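Es1 family protein (Ehrlichia chaffeensis, PDB 3L3B) is of unproven function but belongs to the DJ-1/PfpI family, with an amidotransferase-like domain, and is probably linked to isoprenoid biosynthesis. Local coordinates at residues Q229-I232 / S233-N237; S220-N223 / V224-I228; E81-I85 / L86-A90. One frame throughout, in Å; residues are numbered along the deposited sequence.

Interaction 1 of 3, residues Q229-I232 / S233-N237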
ATOM      1  N   GLN B 229      -9.493  -6.072  -9.340  1.00 10.98           N
ATOM      2  CA  GLN B 229      -9.748  -7.505  -9.312  1.00 12.24           C
ATOM      3  C   GLN B 229     -10.257  -7.997 -10.695  1.00 12.26           C
ATOM      4  O   GLN B 229      -9.825  -9.025 -11.191  1.00 11.06           O
ATOM      5  CB  GLN B 229     -10.755  -7.820  -8.210  1.00 12.57           C
ATOM      6  CG  GLN B 229     -11.207  -9.269  -8.150  1.00 15.78           C
ATOM      7  CD  GLN B 229     -12.196  -9.499  -7.037  1.00 16.86           C
ATOM      8  OE1 GLN B 229     -13.393  -9.294  -7.205  1.00 18.92           O
ATOM      9  NE2 GLN B 229     -11.698  -9.916  -5.893  1.00 20.31           N
ATOM     10  N   ASP B 230     -11.144  -7.233 -11.319  1.00 12.55           N
ATOM     11  CA  ASP B 230     -11.657  -7.616 -12.630  1.00 11.62           C
ATOM     12  C   ASP B 230     -10.589  -7.550 -13.734  1.00 11.30           C
ATOM     13  O   ASP B 230     -10.563  -8.379 -14.641  1.00  9.47           O
ATOM     14  CB  ASP B 230     -12.803  -6.717 -13.027  1.00 12.28           C
ATOM     15  CG  ASP B 230     -13.570  -7.281 -14.225  1.00 12.34           C
ATOM     16  OD1 ASP B 230     -13.528  -6.668 -15.319  1.00 14.99           O
ATOM     17  OD2 ASP B 230     -14.144  -8.377 -14.073  1.00 13.22           O
ATOM     18  N   MET B 231      -9.713  -6.552 -13.643  1.00 10.18           N
ATOM     19  CA  MET B 231      -8.667  -6.396 -14.610  1.00 10.10           C
ATOM     20  C   MET B 231      -7.695  -7.583 -14.586  1.00  9.34           C
ATOM     21  O   MET B 231      -7.433  -8.187 -15.613  1.00  9.02           O
ATOM     22  CB  MET B 231      -7.923  -5.088 -14.353  1.00  9.95           C
ATOM     23  CG  MET B 231      -7.007  -4.793 -15.473  1.00 10.36           C
ATOM     24  SD  MET B 231      -5.971  -3.398 -15.212  1.00 12.99           S
ATOM     25  CE  MET B 231      -4.754  -4.082 -14.110  1.00 10.32           C
ATOM     26  N   ILE B 232      -7.201  -7.938 -13.406  1.00 10.17           N
ATOM     27  CA  ILE B 232      -6.209  -8.996 -13.248  1.00 10.21           C
ATOM     28  C   ILE B 232      -6.829 -10.341 -13.610  1.00 12.04           C
ATOM     29  O   ILE B 232      -6.206 -11.117 -14.358  1.00 12.22           O
ATOM     30  CB  ILE B 232      -5.649  -9.068 -11.796  1.00 10.89           C
ATOM     31  CG1 ILE B 232      -4.914  -7.769 -11.372  1.00  9.57           C
ATOM     32  CG2 ILE B 232      -4.794 -10.324 -11.640  1.00 11.44           C
ATOM     33  CD1 ILE B 232      -3.740  -7.272 -12.238  1.00 10.04           C
ATOM     34  N   SER B 233      -8.053 -10.608 -13.125  1.00 12.01           N
ATOM     35  CA  SER B 233      -8.825 -11.764 -13.599  1.00 12.68           C
ATOM     36  C   SER B 233      -8.823 -11.862 -15.119  1.00 12.77           C
ATOM     37  O   SER B 233      -8.508 -12.904 -15.668  1.00 11.88           O
ATOM     38  CB  SER B 233     -10.292 -11.725 -13.124  1.00 12.98           C
ATOM     39  OG  SER B 233     -10.364 -11.739 -11.707  1.00 16.30           O
ATOM     40  N   SER B 234      -9.193 -10.774 -15.790  1.00 13.13           N
ATOM     41  CA  SER B 234      -9.325 -10.780 -17.242  1.00 12.46           C
ATOM     42  C   SER B 234      -7.996 -11.073 -17.905  1.00 12.00           C
ATOM     43  O   SER B 234      -7.935 -11.763 -18.910  1.00  9.92           O
ATOM     44  CB  SER B 234      -9.848  -9.434 -17.737  1.00 12.83           C
ATOM     45  OG  SER B 234     -11.122  -9.175 -17.178  1.00 14.67           O
ATOM     46  N   MET B 235      -6.924 -10.525 -17.364  1.00 11.17           N
ATOM     47  CA  MET B 235      -5.593 -10.816 -17.890  1.00 12.45           C
ATOM     48  C   MET B 235      -5.249 -12.300 -17.718  1.00 13.89           C
ATOM     49  O   MET B 235      -4.782 -12.962 -18.640  1.00 14.16           O
ATOM     50  CB  MET B 235      -4.519  -9.947 -17.203  1.00 11.48           C
ATOM     51  CG  MET B 235      -4.632  -8.475 -17.517  1.00 11.29           C
ATOM     52  SD  MET B 235      -3.463  -7.515 -16.526  1.00 11.24           S
ATOM     53  CE  MET B 235      -2.026  -7.882 -17.615  1.00  9.56           C
ATOM     54  N   VAL B 236      -5.476 -12.811 -16.524  1.00 15.56           N
ATOM     55  CA  VAL B 236      -5.215 -14.218 -16.243  1.00 17.06           C
ATOM     56  C   VAL B 236      -6.088 -15.169 -17.113  1.00 17.61           C
ATOM     57  O   VAL B 236      -5.595 -16.187 -17.610  1.00 17.69           O
ATOM     58  CB  VAL B 236      -5.398 -14.540 -14.730  1.00 16.93           C
ATOM     59  CG1 VAL B 236      -5.230 -16.045 -14.470  1.00 18.63           C
ATOM     60  CG2 VAL B 236      -4.427 -13.729 -13.859  1.00 17.79           C
ATOM     61  N   ASN B 237      -7.365 -14.838 -17.311  1.00 18.60           N
ATOM     62  CA  ASN B 237      -8.251 -15.685 -18.100  1.00 19.25           C
ATOM     63  C   ASN B 237      -7.799 -15.656 -19.550  1.00 20.35           C
ATOM     64  O   ASN B 237      -7.925 -16.650 -20.276  1.00 19.19           O
ATOM     65  CB  ASN B 237      -9.699 -15.198 -18.073  1.00 19.80           C
ATOM     66  CG  ASN B 237     -10.323 -15.243 -16.700  1.00 20.78           C
ATOM     67  OD1 ASN B 237     -11.393 -14.667 -16.501  1.00 25.07           O
ATOM     68  ND2 ASN B 237      -9.662 -15.892 -15.738  1.00 21.55           N
TER
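The later turns of the C-terminal helix 221-238 show how serine hydroxyls can bond back onto their own helix, for Ser233 and Ser234 return their hydroxyls to the carbonyls of Gln229 and Asp230 one turn earlier. Each OG lies beside its own backbone N and anti to its carbonyl carbon, with chi1 -61° in both, which brings the hydroxyl over the preceding turn. Ser233 OG donates to Gln229 O at 2.8 Å, while Ser233 N makes the usual helical bond to the same oxygen at 3.1 Å. The two donors come from opposite faces of the Gln229 peptide plane, OG being tilted 34° from it. Ser234 repeats the pattern: Ser234 OG is 2.7 Å from Asp230 O, and Ser234 N is 3.0 Å from Asp230 O, again from opposite faces. Asp230 itself turns its OD1 to Ser201 OG. Apolar branches occupy another side of the helix: Ile232 CG2 comes within 4.1 Å of Val236 CG2, the two side chains meeting at a slant. Ile232 CD1 lies 4.3 Å from Met235 SD, and Met231 CE is 4.4 Å from the same sulfur. These methionines pack on Val112 of strand 110-113 and on Phe210 of strand 209-212, joining the helix to the central sheet. The chemistry thus divides the work: two carbonyl oxygens each hold a pair of donors, so both hydroxyls are satisfied within the helix itself, whereas Met231, Ile232 and Met235 make the dispersive contact with the sheet and Val236 packs on His54.

Interaction 2 of 3, residues S220-N223 / V224-I228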
ATOM      1  N   SER B 220     -14.545   4.885  -3.116  1.00 16.23           N
ATOM      2  CA  SER B 220     -14.092   4.118  -1.955  1.00 15.53           C
ATOM      3  C   SER B 220     -13.018   3.107  -2.355  1.00 14.14           C
ATOM      4  O   SER B 220     -12.942   2.652  -3.506  1.00 15.15           O
ATOM      5  CB  SER B 220     -15.278   3.375  -1.307  1.00 15.09           C
ATOM      6  OG  SER B 220     -15.677   2.311  -2.169  1.00 18.23           O
ATOM      7  N   LEU B 221     -12.199   2.731  -1.391  1.00 12.72           N
ATOM      8  CA  LEU B 221     -11.135   1.750  -1.627  1.00 11.34           C
ATOM      9  C   LEU B 221     -11.717   0.414  -2.055  1.00 10.64           C
ATOM     10  O   LEU B 221     -11.176  -0.265  -2.922  1.00 10.17           O
ATOM     11  CB  LEU B 221     -10.326   1.614  -0.328  1.00 11.48           C
ATOM     12  CG  LEU B 221      -9.116   0.680  -0.308  1.00 10.65           C
ATOM     13  CD1 LEU B 221      -8.084   0.902  -1.402  1.00  9.62           C
ATOM     14  CD2 LEU B 221      -8.478   0.825   1.129  1.00  9.78           C
ATOM     15  N   TYR B 222     -12.849   0.025  -1.458  1.00 10.78           N
ATOM     16  CA  TYR B 222     -13.415  -1.287  -1.814  1.00 11.37           C
ATOM     17  C   TYR B 222     -13.835  -1.290  -3.299  1.00 10.85           C
ATOM     18  O   TYR B 222     -13.589  -2.241  -3.993  1.00  9.64           O
ATOM     19  CB  TYR B 222     -14.549  -1.692  -0.878  1.00 12.13           C
ATOM     20  CG  TYR B 222     -15.140  -3.051  -1.199  1.00 15.42           C
ATOM     21  CD1 TYR B 222     -14.425  -4.232  -0.957  1.00 16.95           C
ATOM     22  CD2 TYR B 222     -16.400  -3.153  -1.774  1.00 17.48           C
ATOM     23  CE1 TYR B 222     -14.968  -5.488  -1.286  1.00 20.06           C
ATOM     24  CE2 TYR B 222     -16.961  -4.394  -2.095  1.00 19.76           C
ATOM     25  CZ  TYR B 222     -16.245  -5.561  -1.849  1.00 20.85           C
ATOM     26  OH  TYR B 222     -16.833  -6.770  -2.191  1.00 23.24           O
ATOM     27  N   ASN B 223     -14.428  -0.203  -3.788  1.00 11.14           N
ATOM     28  CA  ASN B 223     -14.830  -0.124  -5.206  1.00 10.72           C
ATOM     29  C   ASN B 223     -13.665  -0.084  -6.135  1.00 10.70           C
ATOM     30  O   ASN B 223     -13.651  -0.787  -7.115  1.00 11.20           O
ATOM     31  CB  ASN B 223     -15.782   1.047  -5.439  1.00 10.86           C
ATOM     32  CG  ASN B 223     -17.133   0.790  -4.819  1.00 12.65           C
ATOM     33  OD1 ASN B 223     -17.534  -0.361  -4.728  1.00 10.66           O
ATOM     34  ND2 ASN B 223     -17.820   1.839  -4.345  1.00 15.54           N
ATOM     35  N   VAL B 224     -12.652   0.676  -5.775  1.00 10.78           N
ATOM     36  CA  VAL B 224     -11.394   0.672  -6.497  1.00 11.35           C
ATOM     37  C   VAL B 224     -10.866  -0.769  -6.643  1.00 10.99           C
ATOM     38  O   VAL B 224     -10.464  -1.174  -7.731  1.00  9.60           O
ATOM     39  CB  VAL B 224     -10.327   1.582  -5.820  1.00 11.78           C
ATOM     40  CG1 VAL B 224      -8.917   1.303  -6.395  1.00  9.10           C
ATOM     41  CG2 VAL B 224     -10.732   3.100  -5.935  1.00 12.82           C
ATOM     42  N   TYR B 225     -10.919  -1.533  -5.556  1.00 10.42           N
ATOM     43  CA  TYR B 225     -10.425  -2.915  -5.554  1.00 10.43           C
ATOM     44  C   TYR B 225     -11.217  -3.837  -6.491  1.00 10.97           C
ATOM     45  O   TYR B 225     -10.640  -4.731  -7.115  1.00 11.19           O
ATOM     46  CB  TYR B 225     -10.426  -3.453  -4.119  1.00 11.59           C
ATOM     47  CG  TYR B 225     -10.472  -4.965  -3.911  1.00 13.12           C
ATOM     48  CD1 TYR B 225      -9.332  -5.777  -4.058  1.00 16.71           C
ATOM     49  CD2 TYR B 225     -11.643  -5.573  -3.506  1.00 17.71           C
ATOM     50  CE1 TYR B 225      -9.402  -7.185  -3.798  1.00 16.95           C
ATOM     51  CE2 TYR B 225     -11.722  -6.944  -3.290  1.00 20.11           C
ATOM     52  CZ  TYR B 225     -10.604  -7.742  -3.427  1.00 20.08           C
ATOM     53  OH  TYR B 225     -10.783  -9.105  -3.194  1.00 25.23           O
ATOM     54  N   LEU B 226     -12.530  -3.610  -6.584  1.00 10.69           N
ATOM     55  CA  LEU B 226     -13.373  -4.427  -7.447  1.00 10.40           C
ATOM     56  C   LEU B 226     -12.948  -4.294  -8.896  1.00 10.06           C
ATOM     57  O   LEU B 226     -12.876  -5.281  -9.628  1.00  9.23           O
ATOM     58  CB  LEU B 226     -14.831  -4.055  -7.275  1.00 10.18           C
ATOM     59  CG  LEU B 226     -15.471  -4.521  -5.990  1.00 10.78           C
ATOM     60  CD1 LEU B 226     -16.924  -4.105  -6.009  1.00 12.11           C
ATOM     61  CD2 LEU B 226     -15.295  -6.047  -5.757  1.00 11.08           C
ATOM     62  N   GLY B 227     -12.608  -3.073  -9.303  1.00 10.01           N
ATOM     63  CA  GLY B 227     -12.141  -2.853 -10.646  1.00  9.47           C
ATOM     64  C   GLY B 227     -10.793  -3.497 -10.924  1.00  9.46           C
ATOM     65  O   GLY B 227     -10.600  -4.051 -11.958  1.00 10.24           O
ATOM     66  N   ILE B 228      -9.846  -3.409 -10.000  1.00  9.92           N
ATOM     67  CA  ILE B 228      -8.516  -4.025 -10.156  1.00  9.77           C
ATOM     68  C   ILE B 228      -8.628  -5.534 -10.175  1.00  9.91           C
ATOM     69  O   ILE B 228      -7.928  -6.204 -10.908  1.00 11.61           O
ATOM     70  CB  ILE B 228      -7.549  -3.576  -8.988  1.00  9.57           C
ATOM     71  CG1 ILE B 228      -7.177  -2.129  -9.228  1.00  8.71           C
ATOM     72  CG2 ILE B 228      -6.321  -4.470  -8.925  1.00 10.22           C
ATOM     73  CD1 ILE B 228      -6.468  -1.368  -8.060  1.00 10.32           C
TER
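Tyr222 and Tyr225 are oblique neighbours, their rings inclined at 40° with centroids 6.0 Å apart, a relation that is neither a stack nor an edge-to-face pair. Tyr222 CE1 makes the approach, 4.0 Å from Tyr225 CD2. Both rings leave the helix anti to the backbone N (chi1 -179° for Tyr222), which sends them out in a similar direction from neighbouring turns. The Tyr225 ring also presents its edge to Tyr222 O, which lies near the ring plane. Leu226 takes a different position: its CG sits over one face of the Tyr222 ring, 4.1 Å above the plane and displaced toward the rim. Its two methyls divide between the ring and its hydroxyl, CD1 being 3.9 Å from Tyr222 CE2 and CD2 4.0 Å from Tyr222 OH. CD1 further reaches to 4.0 Å from Asn223 OD1. Beneath these side chains the helix begins. Ser220 is the N-cap residue, its OG accepting from Asn223 N at 3.2 Å with an N-H...O angle of 161°, and its carbonyl starts the helical bonding by accepting Val224 N at 3.0 Å. Subunit assembly uses this same helix end: Tyr222 N is hydrogen-bonded to Asp52 OD2 of the second subunit, whose Arg53 packs on both tyrosines. Two first-turn N-H groups, those of Tyr222 and Asn223, are thus served by a foreign carboxylate and a local hydroxyl. That negative charge probably interacts favourably with the helix dipole, while Leu226 and Tyr225 both meet the Tyr222 ring from the same side of its plane.

Interaction 3 of 3, residues E81-I85 / L86-A90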
ATOM      1  N   GLU B  81      13.110  18.874  -1.841  1.00 15.14           N
ATOM      2  CA  GLU B  81      13.788  17.663  -1.386  1.00 14.85           C
ATOM      3  C   GLU B  81      13.835  16.736  -2.630  1.00 14.17           C
ATOM      4  O   GLU B  81      13.012  16.916  -3.548  1.00 13.23           O
ATOM      5  CB  GLU B  81      13.003  17.023  -0.196  1.00 15.26           C
ATOM      6  CG  GLU B  81      12.799  15.553  -0.285  1.00 16.17           C
ATOM      7  CD  GLU B  81      12.248  14.875   0.983  1.00 19.05           C
ATOM      8  OE1 GLU B  81      12.560  13.676   1.123  1.00 19.64           O
ATOM      9  OE2 GLU B  81      11.525  15.503   1.812  1.00 19.78           O
ATOM     10  N   VAL B  82      14.824  15.840  -2.729  1.00 13.82           N
ATOM     11  CA  VAL B  82      14.959  14.959  -3.924  1.00 14.46           C
ATOM     12  C   VAL B  82      14.869  13.489  -3.497  1.00 13.73           C
ATOM     13  O   VAL B  82      15.430  13.100  -2.471  1.00 14.07           O
ATOM     14  CB  VAL B  82      16.246  15.194  -4.778  1.00 15.34           C
ATOM     15  CG1 VAL B  82      16.602  13.914  -5.540  1.00 16.61           C
ATOM     16  CG2 VAL B  82      16.029  16.320  -5.844  1.00 15.36           C
ATOM     17  N   ARG B  83      14.109  12.705  -4.253  1.00 12.30           N
ATOM     18  CA  ARG B  83      13.962  11.253  -4.023  1.00 11.18           C
ATOM     19  C   ARG B  83      14.140  10.462  -5.300  1.00 10.42           C
ATOM     20  O   ARG B  83      13.757  10.889  -6.365  1.00 11.56           O
ATOM     21  CB  ARG B  83      12.607  10.910  -3.389  1.00 10.34           C
ATOM     22  CG  ARG B  83      12.480  11.504  -1.992  1.00  9.22           C
ATOM     23  CD  ARG B  83      11.186  11.068  -1.289  1.00  5.96           C
ATOM     24  NE  ARG B  83      11.092  11.777  -0.004  1.00  7.24           N
ATOM     25  CZ  ARG B  83      10.198  11.552   0.942  1.00  7.78           C
ATOM     26  NH1 ARG B  83       9.247  10.642   0.811  1.00 11.63           N
ATOM     27  NH2 ARG B  83      10.235  12.277   2.043  1.00  4.60           N
ATOM     28  N   ASN B  84      14.778   9.311  -5.163  1.00  9.88           N
ATOM     29  CA  ASN B  84      15.024   8.383  -6.235  1.00  9.14           C
ATOM     30  C   ASN B  84      13.843   7.412  -6.363  1.00  9.37           C
ATOM     31  O   ASN B  84      13.401   6.782  -5.374  1.00  9.44           O
ATOM     32  CB  ASN B  84      16.380   7.695  -5.990  1.00  9.39           C
ATOM     33  CG  ASN B  84      16.697   6.636  -6.996  1.00 10.58           C
ATOM     34  OD1 ASN B  84      15.992   5.620  -7.077  1.00 12.06           O
ATOM     35  ND2 ASN B  84      17.774   6.858  -7.804  1.00 10.67           N
ATOM     36  N   ILE B  85      13.311   7.335  -7.582  1.00  8.97           N
ATOM     37  CA  ILE B  85      12.184   6.506  -7.926  1.00  9.07           C
ATOM     38  C   ILE B  85      12.357   5.056  -7.517  1.00 10.20           C
ATOM     39  O   ILE B  85      11.448   4.463  -6.946  1.00  9.36           O
ATOM     40  CB  ILE B  85      11.875   6.566  -9.434  1.00  8.86           C
ATOM     41  CG1 ILE B  85      11.419   7.956  -9.895  1.00  7.05           C
ATOM     42  CG2 ILE B  85      10.866   5.521  -9.814  1.00  6.46           C
ATOM     43  CD1 ILE B  85      11.376   8.039 -11.479  1.00  9.11           C
ATOM     44  N   LEU B  86      13.544   4.514  -7.736  1.00 10.87           N
ATOM     45  CA  LEU B  86      13.807   3.102  -7.420  1.00 11.78           C
ATOM     46  C   LEU B  86      13.918   2.864  -5.904  1.00 11.25           C
ATOM     47  O   LEU B  86      13.333   1.920  -5.382  1.00 11.50           O
ATOM     48  CB  LEU B  86      15.081   2.629  -8.150  1.00 12.20           C
ATOM     49  CG  LEU B  86      15.613   1.209  -7.949  1.00 14.33           C
ATOM     50  CD1 LEU B  86      14.545   0.203  -8.330  1.00 14.96           C
ATOM     51  CD2 LEU B  86      16.888   0.959  -8.798  1.00 14.32           C
ATOM     52  N   VAL B  87      14.654   3.711  -5.201  1.00 10.43           N
ATOM     53  CA  VAL B  87      14.743   3.631  -3.744  1.00  9.56           C
ATOM     54  C   VAL B  87      13.371   3.739  -3.103  1.00  9.38           C
ATOM     55  O   VAL B  87      13.001   2.945  -2.238  1.00  9.30           O
ATOM     56  CB  VAL B  87      15.729   4.707  -3.180  1.00 10.53           C
ATOM     57  CG1 VAL B  87      15.690   4.787  -1.588  1.00 10.09           C
ATOM     58  CG2 VAL B  87      17.144   4.431  -3.687  1.00  9.24           C
ATOM     59  N   GLU B  88      12.577   4.702  -3.529  1.00  8.94           N
ATOM     60  CA  GLU B  88      11.212   4.826  -2.997  1.00  8.18           C
ATOM     61  C   GLU B  88      10.245   3.673  -3.364  1.00  8.04           C
ATOM     62  O   GLU B  88       9.437   3.239  -2.554  1.00  6.86           O
ATOM     63  CB  GLU B  88      10.620   6.173  -3.382  1.00  7.87           C
ATOM     64  CG  GLU B  88      11.370   7.387  -2.831  1.00  8.82           C
ATOM     65  CD  GLU B  88      11.797   7.262  -1.390  1.00 10.81           C
ATOM     66  OE1 GLU B  88      10.913   6.966  -0.540  1.00  7.91           O
ATOM     67  OE2 GLU B  88      13.005   7.461  -1.103  1.00 10.07           O
ATOM     68  N   SER B  89      10.313   3.191  -4.605  1.00  8.42           N
ATOM     69  CA  SER B  89       9.552   2.052  -5.019  1.00  7.62           C
ATOM     70  C   SER B  89       9.855   0.820  -4.182  1.00  7.54           C
ATOM     71  O   SER B  89       8.971  -0.020  -4.004  1.00  7.14           O
ATOM     72  CB  SER B  89       9.809   1.700  -6.524  1.00  7.21           C
ATOM     73  OG  SER B  89       9.419   2.762  -7.388  1.00  9.86           O
ATOM     74  N   ALA B  90      11.084   0.687  -3.687  1.00  7.41           N
ATOM     75  CA  ALA B  90      11.429  -0.415  -2.802  1.00  8.18           C
ATOM     76  C   ALA B  90      10.556  -0.481  -1.527  1.00  8.30           C
ATOM     77  O   ALA B  90      10.459  -1.552  -0.916  1.00  8.37           O
ATOM     78  CB  ALA B  90      12.959  -0.350  -2.399  1.00  8.73           C
TER
HETATM   79  O   HOH W   1       8.518   8.458  -1.065  1.00 11.91           O
HETATM   80  O   HOH W   2      15.153   8.344  -2.331  1.00 11.02           O
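Asn84 is the N-cap of helix 85-92 in this DJ-1/PfpI family protein, and its OD1 meets the N-H groups of Val87 at 3.0 Å and, more weakly, of Leu86 at 2.8 Å. With CG anti to the backbone N (chi1 176°), the amide turns its oxygen toward the first turn, and ND2 bonds to Asn64. The tight part continues in the backbone, where Asn84 O accepts Glu88 N at 2.9 Å. Ile85 O holds two donors on opposite faces of its plane, Ser89 N and Ser89 OG, the hydroxyl at 2.7 Å. Looser contact prevails between Arg83 and Glu88, whose side chains cross at about a right angle. Arg83 CB touches Glu88 CG at 3.8 Å, yet Arg83 NH1 stays 4.3 Å from Glu88 OE1, no N-H aimed at it. The guanidinium grips Glu81 OE1 side-on through NE and NH2; NH2 also pairs with Glu88 OE2 of the second subunit, and Glu88 OE2 reciprocally with that subunit's Arg83, while Glu88 OE1 pairs with Arg91. Two waters bridge this side: one links Asn84 N to Glu88 OE2, the other accepts from Arg83 NH1 at 3.0 Å and donates to Glu88 OE1 at 2.9 Å.

How the interactions relate
From the N terminus, interaction 3 comes first, turning the chain from the loop after strand 77-79 into helix 85-92, which packs on strands 56-62 and 97-99. Much later, interaction 2 opens helix 221-238 and interaction 1 continues it directly, their centres 14 Å apart. All three are local and lie in series, so none nests in or crosses another and none closes a long loop. Interactions 1 and 3 lie on opposite sides of the chain's centre, with nearest atoms about 17 Å apart. Interactions 2 and 3 both touch the second subunit, whereas interaction 1 ties its helix to strands 110-113 and 209-212 and helix 41-53.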